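Local coordinates for general stress protein 26 (Bacillus anthracis, PDB 3EC6), which is of unknown function but binds flavin-adenine dinucleotide and belongs to the pyridoxamine 5'-phosphate oxidase-like family of flavin-binding proteins, at residues K52-D55 / I56-N59; N99-K102 / R103-L106; S90-K93 / N94-N98; F36-F40 / V41-A45. All blocks are in the same frame, centred on the assembly; numbering follows the deposited sequence.

In the fold
Going from the N terminus, contact 4 comes first, closing the hairpin turn between strands 27-38 and 41-47 of the antiparallel sheet. The second strand leads into helix 51-58, nearly all of which is contact 1. After strands 61-66 and 77-87 the chain enters helix 90-96, contact 3, and runs directly into the 3-10 turn of contact 2. All four are local and in series, so none nests in or crosses another. Contact 3 lies against the hairpin of contact 4, contact 2 touches both, and contact 1 stands apart from the other three. Contacts 1, 2 and 4 meet the same FAD, at its phosphate, over its flavin ring and at the flavin N3.

Contact 1 (K52-D55 / I56-N59); sequences KITD and IENN. With FAD (flavin-adenine dinucleotide), chain B.
I56 sits one turn after K52, its N bonded to K52 O at 3.0 Å, and its CG1 lies 3.3 Å from that same oxygen. Its branched side chain meets T22 of strand 17-24, A84 and I116, so this face of the helix rests on the sheet. E57 N gives a nearly straight bond to I53 O (2.9 Å, 169°). With CG beside its own backbone N (chi1 -73°), the E57 chain, in the conformer modelled here, runs back over the I53 carbonyl. This is helix 51-58 of the flavin-binding fold, with its N-terminal end turned to the cofactor: K52 N reaches FAD O2P at 3.2 Å, beside K51 N. The K52 chain bends at chi2 and chi3, sending NZ to T22, H29 and the L20 carbonyl. N58 lies alongside T54, the two side chains pointing the same way; its ND2 makes a weak bond to T54 O, while its N meets D55 O from above the carbonyl plane. N59, the first residue beyond helical geometry, gives its N to the same D55 O at 2.9 Å, in the carbonyl plane. The D55 carboxylate, meanwhile, faces the sheet, in a salt bridge with R24, which also hydrogen-bonds FAD, and a hydrogen bond with T22.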
# COMPACT_ATOMS: atom_id res chain seq x y z
N LYS A 52 -5.08 -12.03 -4.72
CA LYS A 52 -4.79 -10.90 -5.62
C LYS A 52 -5.14 -11.27 -7.05
O LYS A 52 -5.59 -10.45 -7.81
CB LYS A 52 -3.32 -10.50 -5.57
CG LYS A 52 -2.82 -10.10 -4.20
CD LYS A 52 -3.60 -8.89 -3.64
CE LYS A 52 -2.85 -7.63 -3.71
NZ LYS A 52 -3.69 -6.50 -3.24
N ILE A 53 -4.95 -12.54 -7.40
CA ILE A 53 -5.34 -12.99 -8.72
C ILE A 53 -6.85 -12.95 -8.87
O ILE A 53 -7.34 -12.51 -9.89
CB ILE A 53 -4.77 -14.40 -9.04
CG1 ILE A 53 -3.23 -14.47 -8.93
CG2 ILE A 53 -5.29 -14.89 -10.40
CD1 ILE A 53 -2.45 -13.59 -9.85
N THR A 54 -7.61 -13.43 -7.86
CA THR A 54 -9.06 -13.31 -7.91
C THR A 54 -9.54 -11.86 -7.98
O THR A 54 -10.51 -11.56 -8.68
CB THR A 54 -9.68 -14.00 -6.67
OG1 THR A 54 -9.20 -15.35 -6.68
CG2 THR A 54 -11.23 -14.01 -6.73
N ASP A 55 -8.85 -10.98 -7.24
CA ASP A 55 -9.18 -9.53 -7.24
C ASP A 55 -9.10 -9.06 -8.68
O ASP A 55 -10.07 -8.47 -9.19
CB ASP A 55 -8.21 -8.68 -6.43
CG ASP A 55 -8.29 -8.92 -4.96
OD1 ASP A 55 -9.29 -9.52 -4.46
OD2 ASP A 55 -7.35 -8.48 -4.28
N ILE A 56 -7.93 -9.34 -9.29
CA ILE A 56 -7.61 -8.83 -10.65
C ILE A 56 -8.64 -9.41 -11.60
O ILE A 56 -9.14 -8.72 -12.45
CB ILE A 56 -6.11 -9.05 -11.05
CG1 ILE A 56 -5.21 -8.14 -10.20
CG2 ILE A 56 -5.83 -8.85 -12.58
CD1 ILE A 56 -3.72 -8.46 -10.26
N GLU A 57 -8.95 -10.70 -11.44
CA GLU A 57 -10.06 -11.35 -12.18
C GLU A 57 -11.36 -10.56 -12.14
O GLU A 57 -12.14 -10.57 -13.10
CB GLU A 57 -10.32 -12.79 -11.67
CG GLU A 57 -9.29 -13.83 -12.06
CD GLU A 57 -9.45 -15.16 -11.30
OE1 GLU A 57 -10.50 -15.40 -10.70
OE2 GLU A 57 -8.52 -15.98 -11.35
N ASN A 58 -11.63 -9.90 -11.02
CA ASN A 58 -12.88 -9.13 -10.86
C ASN A 58 -12.84 -7.59 -11.22
O ASN A 58 -13.81 -6.96 -11.64
CB ASN A 58 -13.42 -9.40 -9.43
CG ASN A 58 -13.96 -10.84 -9.28
OD1 ASN A 58 -14.97 -11.22 -9.91
ND2 ASN A 58 -13.28 -11.66 -8.46
N ASN A 59 -11.65 -7.03 -11.15
CA ASN A 59 -11.48 -5.64 -11.50
C ASN A 59 -10.01 -5.54 -11.83
O ASN A 59 -9.16 -5.74 -10.98
CB ASN A 59 -11.81 -4.73 -10.27
CG ASN A 59 -11.66 -3.25 -10.57
OD1 ASN A 59 -10.82 -2.83 -11.39
ND2 ASN A 59 -12.38 -2.42 -9.84
PA FAD B . -3.69 -14.68 -0.03
O1A FAD B . -4.41 -15.22 -1.26
O2A FAD B . -2.71 -15.67 0.59
O5B FAD B . -4.73 -14.36 1.20
C5B FAD B . -4.20 -13.67 2.31
C4B FAD B . -5.04 -12.41 2.38
O4B FAD B . -6.36 -12.78 2.84
C3B FAD B . -4.42 -11.43 3.37
O3B FAD B . -3.72 -10.39 2.68
C2B FAD B . -5.62 -11.00 4.21
O2B FAD B . -6.20 -9.82 3.69
C1B FAD B . -6.63 -12.15 4.08
N9A FAD B . -6.47 -13.14 5.18
C8A FAD B . -5.31 -13.39 5.88
N7A FAD B . -5.56 -14.35 6.80
C5A FAD B . -6.85 -14.72 6.70
C6A FAD B . -7.59 -15.66 7.43
N6A FAD B . -7.09 -16.13 8.58
N1A FAD B . -8.93 -15.82 7.11
C2A FAD B . -9.51 -15.06 6.09
N3A FAD B . -8.76 -14.13 5.38
C4A FAD B . -7.44 -13.97 5.69
N1 FAD B . 3.91 -12.91 -2.08
C2 FAD B . 4.01 -13.30 -3.40
O2 FAD B . 3.21 -14.16 -3.77
N3 FAD B . 4.92 -12.72 -4.25
C4 FAD B . 5.79 -11.75 -3.79
O4 FAD B . 6.63 -11.22 -4.58
C4X FAD B . 5.75 -11.39 -2.43
N5 FAD B . 6.64 -10.43 -1.96
C5X FAD B . 6.58 -10.08 -0.62
C6 FAD B . 7.51 -9.13 -0.17
C7 FAD B . 7.43 -8.76 1.18
C7M FAD B . 8.43 -7.74 1.68
C8 FAD B . 6.47 -9.32 2.04
C8M FAD B . 6.35 -8.91 3.50
C9 FAD B . 5.52 -10.23 1.56
C9A FAD B . 5.59 -10.63 0.21
N10 FAD B . 4.68 -11.56 -0.27
C10 FAD B . 4.78 -11.95 -1.61
C1' FAD B . 3.52 -12.09 0.51
C2' FAD B . 2.20 -11.34 0.26
O2' FAD B . 2.33 -9.96 0.60
C3' FAD B . 1.15 -11.95 1.19
O3' FAD B . 1.09 -13.35 0.88
C4' FAD B . -0.22 -11.30 0.98
O4' FAD B . -1.16 -11.67 2.04
C5' FAD B . -0.80 -11.71 -0.38
O5' FAD B . -2.10 -11.15 -0.51
P FAD B . -3.19 -12.12 -1.18
O1P FAD B . -4.60 -11.55 -1.03
O2P FAD B . -2.80 -12.58 -2.56
O3P FAD B . -2.94 -13.31 -0.15

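Contact 2 (N99-K102 / R103-L106); sequences NSLK and RWLL. With FAD (flavin-adenine dinucleotide), chain B; SO4 (sulfate ion), chain C.
L101 O takes both W104 N and L105 N, each at 2.9 Å, and this double acceptance sets the tight inner side of the turn. The first donor stands above the carbonyl plane, the second nearly along the C=O axis. W104 is sandwiched: R103 CB lies over the centre of one ring face, and against the other is the flavin, with FAD C10 3.3 Å above the indole plane and offset toward the rim. W104 CZ2 comes closest, 3.2 Å from FAD N10, while CZ3 meets L101 CD2 at 4.2 Å. The outward side is looser and polar. There R103, extended from CG to NE, turns its guanidinium edge to S100 O; NH1 bonds it at 3.1 Å on a lone pair, 5° from the guanidinium plane. NH1 and NH2 also grip a sulfate, probably from the crystallisation liquor, and S100 OG donates to sulfate O4 at 2.6 Å. Exposed K102 bends at chi3 and chi4 to bring NZ to L106 O at 3.0 Å. Along the chain the turn links helix 90-96 to strand 113-126: W97 packs on K102 and L105, L101 rests on A45 of strand 41-47, and R103 NH2 forms a salt bridge with D74 of the second subunit.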
# COMPACT_ATOMS: atom_id res chain seq x y z
N ASN A 99 15.69 -17.04 -5.78
CA ASN A 99 15.40 -17.88 -4.59
C ASN A 99 14.54 -17.18 -3.53
O ASN A 99 13.96 -17.85 -2.66
CB ASN A 99 16.68 -18.48 -4.00
CG ASN A 99 17.29 -19.56 -4.92
OD1 ASN A 99 16.60 -20.11 -5.82
ND2 ASN A 99 18.57 -19.88 -4.70
N SER A 100 14.39 -15.84 -3.59
CA SER A 100 13.51 -15.22 -2.63
C SER A 100 12.08 -15.70 -2.82
O SER A 100 11.31 -15.76 -1.83
CB SER A 100 13.54 -13.70 -2.75
OG SER A 100 14.91 -13.27 -2.63
N LEU A 101 11.76 -16.09 -4.07
CA LEU A 101 10.38 -16.57 -4.37
C LEU A 101 10.06 -17.93 -3.76
O LEU A 101 8.89 -18.36 -3.76
CB LEU A 101 10.11 -16.55 -5.87
CG LEU A 101 10.34 -15.20 -6.56
CD1 LEU A 101 10.17 -15.43 -8.07
CD2 LEU A 101 9.28 -14.23 -6.04
N LYS A 102 11.06 -18.61 -3.19
CA LYS A 102 10.87 -19.95 -2.62
C LYS A 102 9.97 -19.90 -1.37
O LYS A 102 9.51 -20.92 -0.90
CB LYS A 102 12.23 -20.65 -2.33
CG LYS A 102 12.86 -21.13 -3.60
CD LYS A 102 14.19 -21.87 -3.35
CE LYS A 102 14.03 -23.33 -2.82
NZ LYS A 102 12.84 -24.17 -3.38
N ARG A 103 9.71 -18.69 -0.87
CA ARG A 103 8.77 -18.54 0.22
C ARG A 103 7.38 -18.89 -0.24
O ARG A 103 6.54 -19.34 0.57
CB ARG A 103 8.74 -17.08 0.73
CG ARG A 103 10.04 -16.68 1.40
CD ARG A 103 10.05 -15.15 1.64
NE ARG A 103 11.18 -14.74 2.47
CZ ARG A 103 12.40 -14.49 2.03
NH1 ARG A 103 12.73 -14.63 0.73
NH2 ARG A 103 13.32 -14.09 2.90
N TRP A 104 7.11 -18.65 -1.53
CA TRP A 104 5.72 -18.77 -2.02
C TRP A 104 5.53 -19.78 -3.15
O TRP A 104 4.38 -20.12 -3.44
CB TRP A 104 5.21 -17.39 -2.50
CG TRP A 104 5.41 -16.36 -1.43
CD1 TRP A 104 4.69 -16.24 -0.25
CD2 TRP A 104 6.41 -15.36 -1.41
NE1 TRP A 104 5.20 -15.17 0.49
CE2 TRP A 104 6.27 -14.64 -0.18
CE3 TRP A 104 7.43 -15.00 -2.29
CZ2 TRP A 104 7.13 -13.55 0.15
CZ3 TRP A 104 8.30 -13.91 -1.95
CH2 TRP A 104 8.13 -13.22 -0.73
N LEU A 105 6.64 -20.23 -3.78
CA LEU A 105 6.63 -21.08 -4.98
C LEU A 105 7.78 -22.05 -4.91
O LEU A 105 8.78 -21.75 -4.25
CB LEU A 105 6.77 -20.18 -6.23
CG LEU A 105 5.61 -19.21 -6.47
CD1 LEU A 105 6.15 -18.21 -7.54
CD2 LEU A 105 4.37 -20.02 -6.94
N LEU A 106 7.63 -23.24 -5.51
CA LEU A 106 8.65 -24.29 -5.37
C LEU A 106 9.93 -24.09 -6.20
O LEU A 106 11.03 -24.45 -5.73
CB LEU A 106 8.07 -25.66 -5.68
CG LEU A 106 7.02 -26.09 -4.66
CD1 LEU A 106 6.19 -27.23 -5.21
CD2 LEU A 106 7.62 -26.48 -3.26
PA FAD B . -3.69 -14.68 -0.03
O1A FAD B . -4.41 -15.22 -1.26
O2A FAD B . -2.71 -15.67 0.59
O5B FAD B . -4.73 -14.36 1.20
C5B FAD B . -4.20 -13.67 2.31
C4B FAD B . -5.04 -12.41 2.38
O4B FAD B . -6.36 -12.78 2.84
C3B FAD B . -4.42 -11.43 3.37
O3B FAD B . -3.72 -10.39 2.68
C2B FAD B . -5.62 -11.00 4.21
O2B FAD B . -6.20 -9.82 3.69
C1B FAD B . -6.63 -12.15 4.08
N9A FAD B . -6.47 -13.14 5.18
C8A FAD B . -5.31 -13.39 5.88
N7A FAD B . -5.56 -14.35 6.80
C5A FAD B . -6.85 -14.72 6.70
C6A FAD B . -7.59 -15.66 7.43
N6A FAD B . -7.09 -16.13 8.58
N1A FAD B . -8.93 -15.82 7.11
C2A FAD B . -9.51 -15.06 6.09
N3A FAD B . -8.76 -14.13 5.38
C4A FAD B . -7.44 -13.97 5.69
N1 FAD B . 3.91 -12.91 -2.08
C2 FAD B . 4.01 -13.30 -3.40
O2 FAD B . 3.21 -14.16 -3.77
N3 FAD B . 4.92 -12.72 -4.25
C4 FAD B . 5.79 -11.75 -3.79
O4 FAD B . 6.63 -11.22 -4.58
C4X FAD B . 5.75 -11.39 -2.43
N5 FAD B . 6.64 -10.43 -1.96
C5X FAD B . 6.58 -10.08 -0.62
C6 FAD B . 7.51 -9.13 -0.17
C7 FAD B . 7.43 -8.76 1.18
C7M FAD B . 8.43 -7.74 1.68
C8 FAD B . 6.47 -9.32 2.04
C8M FAD B . 6.35 -8.91 3.50
C9 FAD B . 5.52 -10.23 1.56
C9A FAD B . 5.59 -10.63 0.21
N10 FAD B . 4.68 -11.56 -0.27
C10 FAD B . 4.78 -11.95 -1.61
C1' FAD B . 3.52 -12.09 0.51
C2' FAD B . 2.20 -11.34 0.26
O2' FAD B . 2.33 -9.96 0.60
C3' FAD B . 1.15 -11.95 1.19
O3' FAD B . 1.09 -13.35 0.88
C4' FAD B . -0.22 -11.30 0.98
O4' FAD B . -1.16 -11.67 2.04
C5' FAD B . -0.80 -11.71 -0.38
O5' FAD B . -2.10 -11.15 -0.51
P FAD B . -3.19 -12.12 -1.18
O1P FAD B . -4.60 -11.55 -1.03
O2P FAD B . -2.80 -12.58 -2.56
O3P FAD B . -2.94 -13.31 -0.15
S SO4 C . 16.42 -13.41 0.41
O1 SO4 C . 15.47 -14.52 0.18
O2 SO4 C . 16.06 -12.74 1.66
O3 SO4 C . 17.79 -13.92 0.49
O4 SO4 C . 16.44 -12.45 -0.70

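Contact 3 (S90-K93 / N94-N98); sequences STLK and NKFWN
L92 and F96 lie side by side, pointing the same way, on the buried face of helix 90-96, a two-turn alpha helix packed on the antiparallel sheet. L92 CD2 touches F96 CE2 at 4.0 Å. Holding CG beside its backbone N (chi1 -60°), F96 carries its ring back along the helix, and its CD2 comes 3.3 Å from L92 O. That oxygen also takes the F96 N-H at 3.1 Å. Beyond the helix, the F96 ring meets those of F36 and Y43 and packs on L115.

The main-chain ladder is regular at first: N94 N bonds S90 O and K95 N bonds T91 O, each at 2.9 Å. At the start, L92 N finds a partner in the D89 carboxylate. At the far end the ladder weakens. W97 N gives only a weak bond to K93 O (3.1 Å, 124°), but that carbonyl also receives the hydroxyl of Y113. K95, its side chain fully extended, carries NZ to a salt bridge with E38 of the hairpin. W97 leaves helical geometry, its CG opposite the backbone N, and its indole meets P108 in the loop that follows. N98 secures the exit on both sides of its amide. OD1 accepts S100 N, and ND2 bonds F96 O at 3.1 Å, the carbonyl oxygen lying 9° out of the amide plane.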
# COMPACT_ATOMS: atom_id res chain seq x y z
N SER A 90 6.77 -18.67 -20.27
CA SER A 90 7.91 -19.36 -19.65
C SER A 90 9.19 -18.54 -19.66
O SER A 90 9.96 -18.59 -18.70
CB SER A 90 8.18 -20.71 -20.32
OG SER A 90 7.09 -21.57 -20.13
N THR A 91 9.40 -17.77 -20.73
CA THR A 91 10.61 -16.95 -20.84
C THR A 91 10.64 -15.89 -19.74
O THR A 91 11.65 -15.76 -19.05
CB THR A 91 10.76 -16.31 -22.22
OG1 THR A 91 10.85 -17.37 -23.19
CG2 THR A 91 12.06 -15.44 -22.32
N LEU A 92 9.52 -15.18 -19.53
CA LEU A 92 9.50 -14.19 -18.45
C LEU A 92 9.56 -14.85 -17.09
O LEU A 92 10.26 -14.37 -16.19
CB LEU A 92 8.28 -13.25 -18.53
CG LEU A 92 8.30 -12.34 -19.73
CD1 LEU A 92 6.90 -11.64 -19.88
CD2 LEU A 92 9.43 -11.33 -19.62
N LYS A 93 8.84 -15.97 -16.90
CA LYS A 93 8.87 -16.65 -15.60
C LYS A 93 10.32 -17.07 -15.24
O LYS A 93 10.75 -16.92 -14.10
CB LYS A 93 7.94 -17.88 -15.60
CG LYS A 93 6.48 -17.42 -15.40
CD LYS A 93 5.47 -18.48 -15.71
CE LYS A 93 5.84 -19.71 -15.10
NZ LYS A 93 5.00 -20.83 -15.73
N ASN A 94 11.03 -17.62 -16.21
CA ASN A 94 12.40 -18.06 -15.96
C ASN A 94 13.33 -16.87 -15.79
O ASN A 94 14.27 -16.94 -14.99
CB ASN A 94 12.88 -18.98 -17.10
CG ASN A 94 12.14 -20.31 -17.14
OD1 ASN A 94 11.62 -20.75 -16.14
ND2 ASN A 94 12.11 -20.96 -18.31
N LYS A 95 13.05 -15.77 -16.49
CA LYS A 95 13.88 -14.56 -16.39
C LYS A 95 13.88 -13.99 -14.98
O LYS A 95 14.92 -13.65 -14.42
CB LYS A 95 13.40 -13.52 -17.42
CG LYS A 95 14.18 -12.22 -17.40
CD LYS A 95 13.69 -11.31 -18.57
CE LYS A 95 14.25 -9.92 -18.45
NZ LYS A 95 14.03 -9.22 -19.79
N PHE A 96 12.70 -13.94 -14.37
CA PHE A 96 12.54 -13.26 -13.08
C PHE A 96 12.74 -14.21 -11.91
O PHE A 96 12.81 -13.74 -10.79
CB PHE A 96 11.16 -12.57 -12.99
CG PHE A 96 10.96 -11.54 -14.05
CD1 PHE A 96 11.99 -10.66 -14.35
CD2 PHE A 96 9.73 -11.43 -14.70
CE1 PHE A 96 11.82 -9.66 -15.34
CE2 PHE A 96 9.54 -10.45 -15.70
CZ PHE A 96 10.58 -9.60 -16.02
N TRP A 97 12.78 -15.52 -12.17
CA TRP A 97 12.89 -16.49 -11.07
C TRP A 97 14.10 -16.20 -10.19
O TRP A 97 15.18 -15.88 -10.70
CB TRP A 97 12.94 -17.94 -11.56
CG TRP A 97 13.15 -18.82 -10.36
CD1 TRP A 97 14.34 -19.37 -9.94
CD2 TRP A 97 12.15 -19.22 -9.39
NE1 TRP A 97 14.13 -20.07 -8.77
CE2 TRP A 97 12.80 -20.01 -8.42
CE3 TRP A 97 10.76 -19.01 -9.28
CZ2 TRP A 97 12.12 -20.56 -7.32
CZ3 TRP A 97 10.08 -19.59 -8.19
CH2 TRP A 97 10.77 -20.36 -7.24
N ASN A 98 13.96 -16.31 -8.88
CA ASN A 98 15.12 -16.18 -7.97
C ASN A 98 14.73 -16.82 -6.65
O ASN A 98 13.53 -17.05 -6.42
CB ASN A 98 15.55 -14.73 -7.79
CG ASN A 98 14.54 -13.91 -7.07
OD1 ASN A 98 14.54 -13.83 -5.84
ND2 ASN A 98 13.57 -13.36 -7.82

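Contact 4 (F36-F40 / V41-A45); sequences FHEDF and VLYVA. With FAD (flavin-adenine dinucleotide), chain B.
F36 and Y43 face each other as a hydrogen-bonded pair of the beta hairpin formed by strands 27-38 and 41-47. F36 N meets Y43 O at 2.8 Å, and Y43 N returns a bond to F36 O. A type II' turn from E38 to V41 closes the hairpin, and these two residues are also bonded both ways, E38 N to V41 O and V41 N to E38 O. D39 takes the positive phi of such a turn. Y43 can be followed outward. Its CB lies 4.4 Å from F36 CB; with CG beside the backbone N (chi1 -67°), the ring sweeps across the neighbouring strand, edge first. CD2 passes H37 CA at 4.2 Å, and CE2 touches E38 CB at 4.0 Å. At the tip, OH is hydrogen-bonded to a water in the ring plane at 2.8 Å, and the water donates to E38 OE1. The E38 carboxylate stands nearly square to the ring (89°), its other oxygen being the one that K95 of helix 90-96 pairs with. F40 packs on helix 4-13. Farther along strand 41-47 the hairpin meets the cofactor, where FAD N3 donates to A45 O at 2.8 Å, almost straight at 175°.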
# COMPACT_ATOMS: atom_id res chain seq x y z
N PHE A 36 9.38 -6.97 -10.55
CA PHE A 36 10.32 -7.03 -11.69
C PHE A 36 9.79 -6.19 -12.82
O PHE A 36 8.73 -5.59 -12.71
CB PHE A 36 10.42 -8.50 -12.16
CG PHE A 36 10.69 -9.43 -11.05
CD1 PHE A 36 11.98 -9.63 -10.60
CD2 PHE A 36 9.64 -10.05 -10.38
CE1 PHE A 36 12.23 -10.48 -9.49
CE2 PHE A 36 9.88 -10.92 -9.28
CZ PHE A 36 11.17 -11.13 -8.85
N HIS A 37 10.53 -6.08 -13.93
CA HIS A 37 10.02 -5.20 -14.98
C HIS A 37 10.66 -5.52 -16.33
O HIS A 37 11.75 -6.16 -16.38
CB HIS A 37 10.29 -3.73 -14.61
CG HIS A 37 11.68 -3.34 -14.90
ND1 HIS A 37 12.73 -3.70 -14.09
CD2 HIS A 37 12.22 -2.67 -15.96
CE1 HIS A 37 13.86 -3.27 -14.63
NE2 HIS A 37 13.58 -2.62 -15.74
N GLU A 38 9.94 -5.13 -17.38
CA GLU A 38 10.49 -5.02 -18.72
C GLU A 38 10.13 -3.64 -19.20
O GLU A 38 8.96 -3.35 -19.43
CB GLU A 38 9.90 -6.07 -19.59
CG GLU A 38 10.72 -7.33 -19.44
CD GLU A 38 10.51 -8.26 -20.59
OE1 GLU A 38 9.48 -8.11 -21.29
OE2 GLU A 38 11.38 -9.15 -20.79
N ASP A 39 11.16 -2.81 -19.33
CA ASP A 39 10.93 -1.38 -19.54
C ASP A 39 9.98 -0.87 -18.44
O ASP A 39 10.28 -1.02 -17.25
CB ASP A 39 10.42 -1.13 -20.94
CG ASP A 39 11.50 -1.39 -21.99
OD1 ASP A 39 12.67 -0.96 -21.77
OD2 ASP A 39 11.17 -2.03 -23.00
N PHE A 40 8.87 -0.23 -18.81
CA PHE A 40 8.01 0.34 -17.76
C PHE A 40 6.88 -0.59 -17.35
O PHE A 40 6.08 -0.26 -16.48
CB PHE A 40 7.42 1.70 -18.19
CG PHE A 40 8.48 2.77 -18.37
CD1 PHE A 40 9.18 3.26 -17.28
CD2 PHE A 40 8.80 3.22 -19.66
CE1 PHE A 40 10.17 4.20 -17.44
CE2 PHE A 40 9.81 4.19 -19.83
CZ PHE A 40 10.48 4.68 -18.71
N VAL A 41 6.87 -1.79 -17.92
CA VAL A 41 5.87 -2.80 -17.56
C VAL A 41 6.34 -3.57 -16.35
O VAL A 41 7.46 -4.09 -16.33
CB VAL A 41 5.60 -3.78 -18.76
CG1 VAL A 41 4.64 -4.88 -18.32
CG2 VAL A 41 5.01 -2.97 -19.96
N LEU A 42 5.50 -3.63 -15.31
CA LEU A 42 5.95 -4.25 -14.04
C LEU A 42 5.37 -5.67 -14.00
O LEU A 42 4.35 -5.97 -14.59
CB LEU A 42 5.46 -3.48 -12.78
CG LEU A 42 5.98 -2.04 -12.76
CD1 LEU A 42 5.41 -1.35 -11.52
CD2 LEU A 42 7.49 -1.99 -12.70
N TYR A 43 6.08 -6.55 -13.28
CA TYR A 43 5.60 -7.94 -13.13
C TYR A 43 5.82 -8.37 -11.68
O TYR A 43 6.81 -7.99 -11.07
CB TYR A 43 6.42 -8.92 -13.99
CG TYR A 43 6.26 -8.74 -15.51
CD1 TYR A 43 5.25 -9.44 -16.20
CD2 TYR A 43 7.06 -7.84 -16.22
CE1 TYR A 43 5.06 -9.28 -17.61
CE2 TYR A 43 6.87 -7.65 -17.59
CZ TYR A 43 5.88 -8.36 -18.27
OH TYR A 43 5.67 -8.20 -19.63
N VAL A 44 4.88 -9.15 -11.15
CA VAL A 44 5.04 -9.71 -9.79
C VAL A 44 4.82 -11.22 -9.93
O VAL A 44 3.89 -11.66 -10.62
CB VAL A 44 3.97 -9.14 -8.85
CG1 VAL A 44 4.00 -9.83 -7.49
CG2 VAL A 44 4.21 -7.62 -8.67
N ALA A 45 5.68 -12.00 -9.28
CA ALA A 45 5.56 -13.45 -9.26
C ALA A 45 4.71 -13.83 -8.08
O ALA A 45 4.93 -13.35 -6.94
CB ALA A 45 6.97 -14.05 -9.15
PA FAD B . -3.69 -14.68 -0.03
O1A FAD B . -4.41 -15.22 -1.26
O2A FAD B . -2.71 -15.67 0.59
O5B FAD B . -4.73 -14.36 1.20
C5B FAD B . -4.20 -13.67 2.31
C4B FAD B . -5.04 -12.41 2.38
O4B FAD B . -6.36 -12.78 2.84
C3B FAD B . -4.42 -11.43 3.37
O3B FAD B . -3.72 -10.39 2.68
C2B FAD B . -5.62 -11.00 4.21
O2B FAD B . -6.20 -9.82 3.69
C1B FAD B . -6.63 -12.15 4.08
N9A FAD B . -6.47 -13.14 5.18
C8A FAD B . -5.31 -13.39 5.88
N7A FAD B . -5.56 -14.35 6.80
C5A FAD B . -6.85 -14.72 6.70
C6A FAD B . -7.59 -15.66 7.43
N6A FAD B . -7.09 -16.13 8.58
N1A FAD B . -8.93 -15.82 7.11
C2A FAD B . -9.51 -15.06 6.09
N3A FAD B . -8.76 -14.13 5.38
C4A FAD B . -7.44 -13.97 5.69
N1 FAD B . 3.91 -12.91 -2.08
C2 FAD B . 4.01 -13.30 -3.40
O2 FAD B . 3.21 -14.16 -3.77
N3 FAD B . 4.92 -12.72 -4.25
C4 FAD B . 5.79 -11.75 -3.79
O4 FAD B . 6.63 -11.22 -4.58
C4X FAD B . 5.75 -11.39 -2.43
N5 FAD B . 6.64 -10.43 -1.96
C5X FAD B . 6.58 -10.08 -0.62
C6 FAD B . 7.51 -9.13 -0.17
C7 FAD B . 7.43 -8.76 1.18
C7M FAD B . 8.43 -7.74 1.68
C8 FAD B . 6.47 -9.32 2.04
C8M FAD B . 6.35 -8.91 3.50
C9 FAD B . 5.52 -10.23 1.56
C9A FAD B . 5.59 -10.63 0.21
N10 FAD B . 4.68 -11.56 -0.27
C10 FAD B . 4.78 -11.95 -1.61
C1' FAD B . 3.52 -12.09 0.51
C2' FAD B . 2.20 -11.34 0.26
O2' FAD B . 2.33 -9.96 0.60
C3' FAD B . 1.15 -11.95 1.19
O3' FAD B . 1.09 -13.35 0.88
C4' FAD B . -0.22 -11.30 0.98
O4' FAD B . -1.16 -11.67 2.04
C5' FAD B . -0.80 -11.71 -0.38
O5' FAD B . -2.10 -11.15 -0.51
P FAD B . -3.19 -12.12 -1.18
O1P FAD B . -4.60 -11.55 -1.03
O2P FAD B . -2.80 -12.58 -2.56
O3P FAD B . -2.94 -13.31 -0.15
O HOH W 1 7.18 -6.65 -21.38
O HOH W 2 3.79 -0.94 -14.82